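Local coordinates for protein taurocyamine kinase (Schistosoma mansoni, PDB 4WOD) that reversibly transfers phosphate between ATP and the guanidino compound taurocyamine, a magnesium-dependent phosphagen kinase with two kinase units, the product of duplication, in one chain, at residues Thr38-Gly43 against Arg63-Asn68; Gly428-Tyr433 against Gly626-Cys631; Val487-Glu492 against Met617-Ser622. The protein carries 4 engineered substitutions. One frame throughout, in Å; residues are numbered along the deposited sequence.

Contact 1: residues Thr38-Gly43 against Arg63-Asn68; sequences TKTSLG and RSCDLN. With ARG (arginine), chain B.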
loop_
_atom_site.group_PDB
_atom_site.type_symbol
_atom_site.label_atom_id
_atom_site.label_comp_id
_atom_site.label_asym_id
_atom_site.label_seq_id
_atom_site.Cartn_x
_atom_site.Cartn_y
_atom_site.Cartn_z
ATOM N N THR A 38 -27.687 -17.441 -23.216
ATOM C CA THR A 38 -26.797 -18.592 -23.340
ATOM C C THR A 38 -26.766 -19.473 -22.078
ATOM O O THR A 38 -26.723 -18.967 -20.944
ATOM C CB THR A 38 -25.379 -18.120 -23.688
ATOM O OG1 THR A 38 -25.451 -17.266 -24.832
ATOM C CG2 THR A 38 -24.466 -19.306 -23.996
ATOM N N LYS A 39 -26.803 -20.791 -22.290
ATOM C CA LYS A 39 -26.686 -21.773 -21.210
ATOM C C LYS A 39 -25.421 -22.632 -21.368
ATOM O O LYS A 39 -25.050 -23.005 -22.479
ATOM C CB LYS A 39 -27.909 -22.706 -21.164
ATOM C CG LYS A 39 -29.263 -22.050 -21.400
ATOM C CD LYS A 39 -29.598 -21.109 -20.290
ATOM C CE LYS A 39 -31.096 -20.790 -20.262
ATOM N NZ LYS A 39 -31.588 -20.128 -21.507
ATOM N N THR A 40 -24.775 -22.976 -20.255
ATOM C CA THR A 40 -23.657 -23.917 -20.315
ATOM C C THR A 40 -24.163 -25.311 -20.667
ATOM O O THR A 40 -25.370 -25.540 -20.769
ATOM C CB THR A 40 -22.902 -24.013 -18.980
ATOM O OG1 THR A 40 -23.723 -24.702 -18.030
ATOM C CG2 THR A 40 -22.559 -22.609 -18.457
ATOM N N SER A 41 -23.251 -26.265 -20.787
ATOM C CA SER A 41 -23.681 -27.625 -21.076
ATOM C C SER A 41 -24.377 -28.264 -19.868
ATOM O O SER A 41 -25.062 -29.273 -20.004
ATOM C CB SER A 41 -22.485 -28.471 -21.512
ATOM O OG SER A 41 -21.445 -28.354 -20.556
ATOM N N LEU A 42 -24.202 -27.683 -18.682
ATOM C CA LEU A 42 -24.891 -28.176 -17.498
ATOM C C LEU A 42 -26.101 -27.300 -17.195
ATOM O O LEU A 42 -26.740 -27.461 -16.153
ATOM C CB LEU A 42 -23.946 -28.223 -16.285
ATOM C CG LEU A 42 -22.829 -29.268 -16.407
ATOM C CD1 LEU A 42 -21.907 -29.227 -15.203
ATOM C CD2 LEU A 42 -23.419 -30.651 -16.574
ATOM N N GLY A 43 -26.394 -26.370 -18.107
ATOM C CA GLY A 43 -27.611 -25.578 -18.053
ATOM C C GLY A 43 -27.518 -24.289 -17.261
ATOM O O GLY A 43 -28.532 -23.631 -17.026
ATOM N N ARG A 63 -18.664 -15.865 -9.473
ATOM C CA ARG A 63 -18.364 -17.273 -9.258
ATOM C C ARG A 63 -18.738 -17.998 -10.536
ATOM O O ARG A 63 -18.909 -17.366 -11.573
ATOM C CB ARG A 63 -19.096 -17.815 -8.018
ATOM C CG ARG A 63 -18.730 -17.061 -6.703
ATOM C CD ARG A 63 -17.253 -17.310 -6.259
ATOM N NE ARG A 63 -16.904 -16.723 -4.953
ATOM C CZ ARG A 63 -16.514 -15.469 -4.758
ATOM N NH1 ARG A 63 -16.425 -14.616 -5.777
ATOM N NH2 ARG A 63 -16.209 -15.052 -3.529
ATOM N N SER A 64 -18.854 -19.316 -10.493
ATOM C CA SER A 64 -19.205 -20.039 -11.706
ATOM C C SER A 64 -20.353 -20.989 -11.436
ATOM O O SER A 64 -20.334 -21.733 -10.460
ATOM C CB SER A 64 -17.990 -20.789 -12.271
ATOM O OG SER A 64 -17.298 -21.488 -11.256
ATOM N N CYS A 65 -21.352 -20.933 -12.311
ATOM C CA CYS A 65 -22.518 -21.800 -12.230
ATOM C C CYS A 65 -22.146 -23.281 -12.339
ATOM O O CYS A 65 -22.801 -24.142 -11.754
ATOM C CB CYS A 65 -23.517 -21.416 -13.326
ATOM S SG CYS A 65 -22.890 -21.417 -15.043
ATOM N N ASP A 66 -21.098 -23.565 -13.106
ATOM C CA ASP A 66 -20.545 -24.913 -13.231
ATOM C C ASP A 66 -19.208 -24.771 -13.949
ATOM O O ASP A 66 -18.848 -23.674 -14.365
ATOM C CB ASP A 66 -21.480 -25.848 -14.009
ATOM C CG ASP A 66 -21.814 -25.320 -15.397
ATOM O OD1 ASP A 66 -20.944 -25.362 -16.293
ATOM O OD2 ASP A 66 -22.964 -24.881 -15.600
ATOM N N LEU A 67 -18.513 -25.886 -14.152
ATOM C CA LEU A 67 -17.139 -25.845 -14.659
ATOM C C LEU A 67 -17.049 -25.362 -16.107
ATOM O O LEU A 67 -15.996 -24.906 -16.538
ATOM C CB LEU A 67 -16.481 -27.226 -14.517
ATOM C CG LEU A 67 -17.127 -28.386 -15.290
ATOM C CD1 LEU A 67 -16.471 -28.573 -16.649
ATOM C CD2 LEU A 67 -17.045 -29.690 -14.507
ATOM N N ASN A 68 -18.153 -25.450 -16.839
ATOM C CA ASN A 68 -18.186 -25.021 -18.224
ATOM C C ASN A 68 -18.429 -23.537 -18.385
ATOM O O ASN A 68 -18.485 -23.041 -19.529
ATOM C CB ASN A 68 -19.271 -25.761 -18.998
ATOM C CG ASN A 68 -19.030 -27.235 -19.062
ATOM O OD1 ASN A 68 -19.743 -28.016 -18.423
ATOM N ND2 ASN A 68 -18.025 -27.643 -19.832
HETATM N N ARG B . -11.314 -12.505 -4.408
HETATM C CA ARG B . -12.606 -13.079 -4.154
HETATM C C ARG B . -13.794 -12.137 -4.087
HETATM O O ARG B . -13.739 -11.101 -3.379
HETATM C CB ARG B . -12.563 -13.964 -2.963
HETATM C CG ARG B . -12.042 -15.323 -3.289
HETATM C CD ARG B . -13.184 -16.258 -3.123
HETATM N NE ARG B . -12.768 -17.599 -3.404
HETATM C CZ ARG B . -13.030 -18.606 -2.620
HETATM N NH1 ARG B . -12.629 -19.801 -2.934
HETATM N NH2 ARG B . -13.676 -18.399 -1.506
HETATM O OXT ARG B . -14.701 -12.555 -4.822
#

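Contact 2: residues Gly428-Tyr433 against Gly626-Cys631; sequences GEAECY and GYITCC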
loop_
_atom_site.group_PDB
_atom_site.type_symbol
_atom_site.label_atom_id
_atom_site.label_comp_id
_atom_site.label_asym_id
_atom_site.label_seq_id
_atom_site.Cartn_x
_atom_site.Cartn_y
_atom_site.Cartn_z
ATOM N N GLY A 428 15.236 12.193 10.755
ATOM C CA GLY A 428 14.340 11.806 11.841
ATOM C C GLY A 428 14.150 12.868 12.922
ATOM O O GLY A 428 13.170 12.843 13.655
ATOM N N GLU A 429 15.093 13.788 13.019
ATOM C CA GLU A 429 15.022 14.911 13.969
ATOM C C GLU A 429 16.178 15.864 13.678
ATOM O O GLU A 429 17.116 15.498 12.975
ATOM C CB GLU A 429 15.079 14.421 15.421
ATOM C CG GLU A 429 16.417 13.830 15.840
ATOM C CD GLU A 429 16.490 13.643 17.344
ATOM O OE1 GLU A 429 16.076 14.575 18.068
ATOM O OE2 GLU A 429 16.919 12.562 17.807
ATOM N N ALA A 430 16.129 17.065 14.244
ATOM C CA ALA A 430 17.123 18.083 13.983
ATOM C C ALA A 430 18.527 17.596 14.279
ATOM O O ALA A 430 19.469 17.976 13.582
ATOM C CB ALA A 430 16.829 19.348 14.803
ATOM N N GLU A 431 18.661 16.765 15.311
ATOM C CA GLU A 431 19.977 16.310 15.764
ATOM C C GLU A 431 20.683 15.470 14.690
ATOM O O GLU A 431 21.908 15.306 14.700
ATOM C CB GLU A 431 19.849 15.513 17.065
ATOM C CG GLU A 431 21.193 15.180 17.715
ATOM C CD GLU A 431 21.044 14.303 18.942
ATOM O OE1 GLU A 431 20.231 14.655 19.820
ATOM O OE2 GLU A 431 21.729 13.257 19.027
ATOM N N CYS A 432 19.901 14.944 13.761
ATOM C CA CYS A 432 20.452 14.187 12.647
ATOM C C CYS A 432 21.537 14.980 11.913
ATOM O O CYS A 432 22.533 14.401 11.451
ATOM C CB CYS A 432 19.326 13.778 11.686
ATOM S SG CYS A 432 18.327 12.398 12.287
ATOM N N TYR A 433 21.365 16.305 11.842
ATOM C CA TYR A 433 22.291 17.141 11.095
ATOM C C TYR A 433 23.618 17.406 11.817
ATOM O O TYR A 433 24.507 18.041 11.263
ATOM C CB TYR A 433 21.632 18.476 10.735
ATOM C CG TYR A 433 20.529 18.308 9.711
ATOM C CD1 TYR A 433 20.821 18.244 8.348
ATOM C CD2 TYR A 433 19.204 18.183 10.106
ATOM C CE1 TYR A 433 19.811 18.098 7.393
ATOM C CE2 TYR A 433 18.182 18.009 9.158
ATOM C CZ TYR A 433 18.491 17.974 7.811
ATOM O OH TYR A 433 17.470 17.810 6.872
ATOM N N GLY A 626 20.725 27.105 8.713
ATOM C CA GLY A 626 19.511 27.925 8.774
ATOM C C GLY A 626 18.338 27.125 9.328
ATOM O O GLY A 626 18.534 26.311 10.226
ATOM N N TYR A 627 17.120 27.339 8.815
ATOM C CA TYR A 627 15.987 26.581 9.333
ATOM C C TYR A 627 16.133 25.096 8.995
ATOM O O TYR A 627 16.478 24.710 7.870
ATOM C CB TYR A 627 14.637 27.152 8.840
ATOM C CG TYR A 627 14.308 28.441 9.579
ATOM C CD1 TYR A 627 13.954 28.413 10.920
ATOM C CD2 TYR A 627 14.420 29.675 8.955
ATOM C CE1 TYR A 627 13.680 29.579 11.615
ATOM C CE2 TYR A 627 14.159 30.853 9.634
ATOM C CZ TYR A 627 13.791 30.798 10.964
ATOM O OH TYR A 627 13.539 31.963 11.650
ATOM N N ILE A 628 15.926 24.276 10.012
ATOM C CA ILE A 628 16.017 22.824 9.875
ATOM C C ILE A 628 14.686 22.239 9.435
ATOM O O ILE A 628 13.630 22.635 9.937
ATOM C CB ILE A 628 16.461 22.186 11.204
ATOM C CG1 ILE A 628 17.897 22.612 11.499
ATOM C CG2 ILE A 628 16.314 20.641 11.164
ATOM C CD1 ILE A 628 18.237 22.531 12.960
ATOM N N THR A 629 14.745 21.323 8.473
ATOM C CA THR A 629 13.573 20.658 7.925
ATOM C C THR A 629 13.873 19.167 7.777
ATOM O O THR A 629 15.037 18.736 7.793
ATOM C CB THR A 629 13.143 21.247 6.542
ATOM O OG1 THR A 629 14.194 21.081 5.583
ATOM C CG2 THR A 629 12.831 22.743 6.655
ATOM N N CYS A 630 12.815 18.384 7.640
ATOM C CA CYS A 630 12.948 16.949 7.448
ATOM C C CYS A 630 13.816 16.591 6.231
ATOM O O CYS A 630 14.776 15.831 6.358
ATOM C CB CYS A 630 11.559 16.329 7.328
ATOM S SG CYS A 630 11.553 14.582 7.023
ATOM N N CYS A 631 13.471 17.107 5.056
ATOM C CA CYS A 631 14.299 16.887 3.878
ATOM C C CYS A 631 15.421 17.929 3.804
ATOM O O CYS A 631 15.182 19.125 3.985
ATOM C CB CYS A 631 13.446 16.922 2.599
ATOM S SG CYS A 631 14.300 16.335 1.118
#

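Contact 3: residues Val487-Glu492 against Met617-Ser622; sequences VGRSVE and MKFAHS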
loop_
_atom_site.group_PDB
_atom_site.type_symbol
_atom_site.label_atom_id
_atom_site.label_comp_id
_atom_site.label_asym_id
_atom_site.label_seq_id
_atom_site.Cartn_x
_atom_site.Cartn_y
_atom_site.Cartn_z
ATOM N N VAL A 487 6.844 28.433 3.444
ATOM C CA VAL A 487 8.055 27.947 4.115
ATOM C C VAL A 487 7.779 26.664 4.879
ATOM O O VAL A 487 6.638 26.407 5.281
ATOM C CB VAL A 487 8.647 28.982 5.107
ATOM C CG1 VAL A 487 9.186 30.223 4.367
ATOM C CG2 VAL A 487 7.620 29.351 6.169
ATOM N N GLY A 488 8.825 25.859 5.080
ATOM C CA GLY A 488 8.763 24.771 6.035
ATOM C C GLY A 488 9.275 25.211 7.399
ATOM O O GLY A 488 10.127 26.086 7.464
ATOM N N ARG A 489 8.738 24.632 8.481
ATOM C CA ARG A 489 9.284 24.848 9.833
ATOM C C ARG A 489 9.199 23.572 10.664
ATOM O O ARG A 489 8.267 22.776 10.526
ATOM C CB ARG A 489 8.558 25.988 10.583
ATOM C CG ARG A 489 8.791 27.411 10.044
ATOM C CD ARG A 489 10.234 27.937 10.337
ATOM N NE ARG A 489 10.468 29.317 9.883
ATOM C CZ ARG A 489 10.872 29.677 8.667
ATOM N NH1 ARG A 489 11.092 28.769 7.728
ATOM N NH2 ARG A 489 11.046 30.965 8.377
ATOM N N SER A 490 10.222 23.377 11.496
ATOM C CA SER A 490 10.263 22.333 12.486
ATOM C C SER A 490 10.187 22.990 13.847
ATOM O O SER A 490 10.686 24.100 14.033
ATOM C CB SER A 490 11.561 21.508 12.375
ATOM O OG SER A 490 11.703 20.922 11.094
ATOM N N VAL A 491 9.572 22.287 14.794
ATOM C CA VAL A 491 9.422 22.782 16.142
ATOM C C VAL A 491 10.481 22.120 17.017
ATOM O O VAL A 491 10.601 20.878 17.040
ATOM C CB VAL A 491 8.011 22.493 16.701
ATOM C CG1 VAL A 491 7.901 22.923 18.187
ATOM C CG2 VAL A 491 6.925 23.168 15.829
ATOM N N GLU A 492 11.244 22.935 17.729
ATOM C CA GLU A 492 12.264 22.410 18.649
ATOM C C GLU A 492 11.707 21.411 19.652
ATOM O O GLU A 492 10.620 21.600 20.194
ATOM C CB GLU A 492 12.934 23.538 19.427
ATOM C CG GLU A 492 14.109 24.182 18.710
ATOM C CD GLU A 492 14.853 25.160 19.608
ATOM O OE1 GLU A 492 14.639 25.110 20.841
ATOM O OE2 GLU A 492 15.639 25.975 19.084
ATOM N N MET A 617 6.238 29.068 19.945
ATOM C CA MET A 617 7.147 27.930 19.873
ATOM C C MET A 617 8.476 28.322 19.234
ATOM O O MET A 617 8.540 29.272 18.456
ATOM C CB MET A 617 6.488 26.798 19.079
ATOM C CG MET A 617 6.265 27.168 17.619
ATOM S SD MET A 617 5.009 26.190 16.793
ATOM C CE MET A 617 3.516 26.961 17.461
ATOM N N LYS A 618 9.532 27.573 19.553
ATOM C CA LYS A 618 10.847 27.793 18.976
ATOM C C LYS A 618 11.001 26.951 17.704
ATOM O O LYS A 618 10.766 25.744 17.745
ATOM C CB LYS A 618 11.947 27.432 19.994
ATOM C CG LYS A 618 11.818 28.142 21.344
ATOM C CD LYS A 618 13.093 28.028 22.179
ATOM C CE LYS A 618 13.041 28.963 23.391
ATOM N NZ LYS A 618 14.250 28.828 24.251
ATOM N N PHE A 619 11.363 27.583 16.581
ATOM C CA PHE A 619 11.614 26.854 15.336
ATOM C C PHE A 619 13.012 26.248 15.359
ATOM O O PHE A 619 13.962 26.928 15.703
ATOM C CB PHE A 619 11.490 27.765 14.112
ATOM C CG PHE A 619 10.116 28.328 13.914
ATOM C CD1 PHE A 619 8.994 27.582 14.244
ATOM C CD2 PHE A 619 9.951 29.620 13.450
ATOM C CE1 PHE A 619 7.721 28.116 14.082
ATOM C CE2 PHE A 619 8.668 30.151 13.271
ATOM C CZ PHE A 619 7.567 29.400 13.591
ATOM N N ALA A 620 13.144 24.980 14.991
ATOM C CA ALA A 620 14.482 24.383 14.893
ATOM C C ALA A 620 15.378 25.165 13.891
ATOM O O ALA A 620 15.023 25.341 12.727
ATOM C CB ALA A 620 14.365 22.900 14.486
ATOM N N HIS A 621 16.532 25.644 14.341
ATOM C CA HIS A 621 17.400 26.468 13.489
ATOM C C HIS A 621 18.877 26.115 13.680
ATOM O O HIS A 621 19.301 25.811 14.786
ATOM C CB HIS A 621 17.175 27.962 13.778
ATOM C CG HIS A 621 17.910 28.885 12.851
ATOM N ND1 HIS A 621 19.214 29.289 13.077
ATOM C CD2 HIS A 621 17.515 29.515 11.717
ATOM C CE1 HIS A 621 19.593 30.105 12.107
ATOM N NE2 HIS A 621 18.581 30.261 11.271
ATOM N N SER A 622 19.659 26.189 12.605
ATOM C CA SER A 622 21.060 25.776 12.651
ATOM C C SER A 622 22.034 26.888 12.260
ATOM O O SER A 622 21.797 27.640 11.320
ATOM C CB SER A 622 21.267 24.572 11.726
ATOM O OG SER A 622 22.634 24.386 11.430
HETATM O O HOH W 1 12.622 24.874 11.154
HETATM O O HOH W 2 16.951 25.583 16.898
HETATM O O HOH W 3 16.174 27.323 22.895
#

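Contact 1: residues Thr38-Gly43 against Arg63-Asn68
T40 and D66 supply the polar link between these two loops. The threonine hydroxyl OG1 donates to D66 OD2 at 2.6 Å, meeting the carboxylate on its syn side and 16° out of its plane. The same OG1 accepts from L42 N, 3.1 Å away, which makes an ST turn, and it also takes a bond from the backbone N of G44. With chi1 at 71°, OG1 sits between the backbone N and the carbonyl carbon, where it can serve its own turn and reach across at once. The other carboxylate oxygen, D66 OD1, uses its anti lone pair to accept from N68 N at 2.8 Å. This is a capping bond at the approach to helix 69-72, so both oxygens of a buried acid are engaged. S41 OG stands 2.7 Å from N68 OD1, but the angle is too poor for a hydrogen bond.

Both loops belong to the small, mainly helical N-terminal domain of the phosphagen kinases, and they flank helix 46-55. The first folds as a type I turn from T40 to G43. Glycine suits its end, where phi is positive.

Apolar contacts accompany the polar link. The T40 methyl CG2 packs on C65 SG at 3.6 Å. L42 crosses D66 obliquely, with CD1 3.6 Å from D66 CB, so that its methyl packs against the acid's one methylene.

At the far end of 63-68, R63 reaches into the pocket of the bound arginine. Its NH1 donates to the ligand OXT at 2.9 Å and NH2 adds a weak bond to the same oxygen, while the ligand CD lies over one face of the guanidinium. Cation and carboxylate are thus matched, and E222 with the backbone N atoms of L60 and L61 holds the ligand too.

Contact 2: residues Gly428-Tyr433 against Gly626-Cys631
A type I turn from E429 to C432, closed by C432 N to E429 O at 2.9 Å, swings into a short helix and carries A430 past I628, their CA atoms 6.4 Å apart. Just ahead of the turn, G428 N donates to C432 SG, a long bond that ties the residue before the turn to the turn's last residue.

I628 packs against both A430 and Y433. Its methyl CG2 lies trans to the backbone N, and from there touches A430 CB at 3.9 Å and Y433 CE2 at 3.8 Å. The branched side chain therefore fits both neighbours at once, and the small A430 lets the backbones come close. The side chains of Y433 and I628 run antiparallel, passing alongside, which takes the phenol on to the next peptide. Y433 OH donates to T629 O at 2.8 Å, with a C=O...donor angle of 160° and the donor tilted 20° from the carbonyl plane. Tyrosine suits the place because its hydrocarbon ring packs while its hydroxyl serves a buried carbonyl. L440 and I444 of helix 437-448 also touch Y433.

T629 CB points away from the turn, and OG1 bends back to C631 O at 2.7 Å, bracing the peptides of its own loop. C630 is held from outside by T427 and by D586. The contact joins the helical N-terminal domain to the catalytic domain of this kinase unit, at the segment that ends on C631, the predicted active-site cysteine.

Contact 3: residues Val487-Glu492 against Met617-Ser622
With CG trans to the carbonyl carbon (chi1 -69°), R489 folds at chi2 (-71°), laying CD over one face of the F619 ring. This is a CH-pi contact, with R489 CD 3.8 Å from the centroid of the F619 ring. The guanidinium stands steeply to the ring, their planes 74° apart, with F619 CD2 at its edge. Its NH1 donates to G488 O at 2.9 Å, which helps fix the bend, and Y627 adds a cation-pi partner.

Strand 480-489 is a central strand of the antiparallel sheet of the phosphagen kinase catalytic domain. Just past its end, a single beta bridge pairs V491 with F619. Two bonds flank the pair: A620 N to S490 O, 2.8 Å, and the straighter E492 N to K618 O, also 2.8 Å. S490 O further meets F619 CA in a C-H...O contact.

Beside the bridge, V491 CG2 packs on M617 SD at 3.7 Å, the flexible thioether crossing the valine at about a right angle. Among the exposed side chains, E492 lies across K618, OE1 3.6 Å from K618 CD, but their charged ends stay apart; a water accepting from K618 NZ reaches E492 OE1 only weakly. Another water connects S490 N, 2.8 Å away, with A620 O.

How the contacts relate
From the N terminus, contact 1 comes first: residues 38-43 and 63-68 close a short loop around helix 46-55 in the first kinase unit. It is complete before the others begin and lies on the opposite side of the chain's centre, about 64 Å centre to centre from contact 2. In the second unit, 428-433 opens contact 2, which closes only at 626-631. Between these points contact 3 opens at 487-492 and closes at 617-622, so it is enclosed by contact 2. The two touch where I628 hydrogen-bonds to S490 OG and A620 O. Contact 2 ties the N-terminal domain to the loop after strand 626-627; contact 3 joins the approach to its partner 621-622 to strand 480-489.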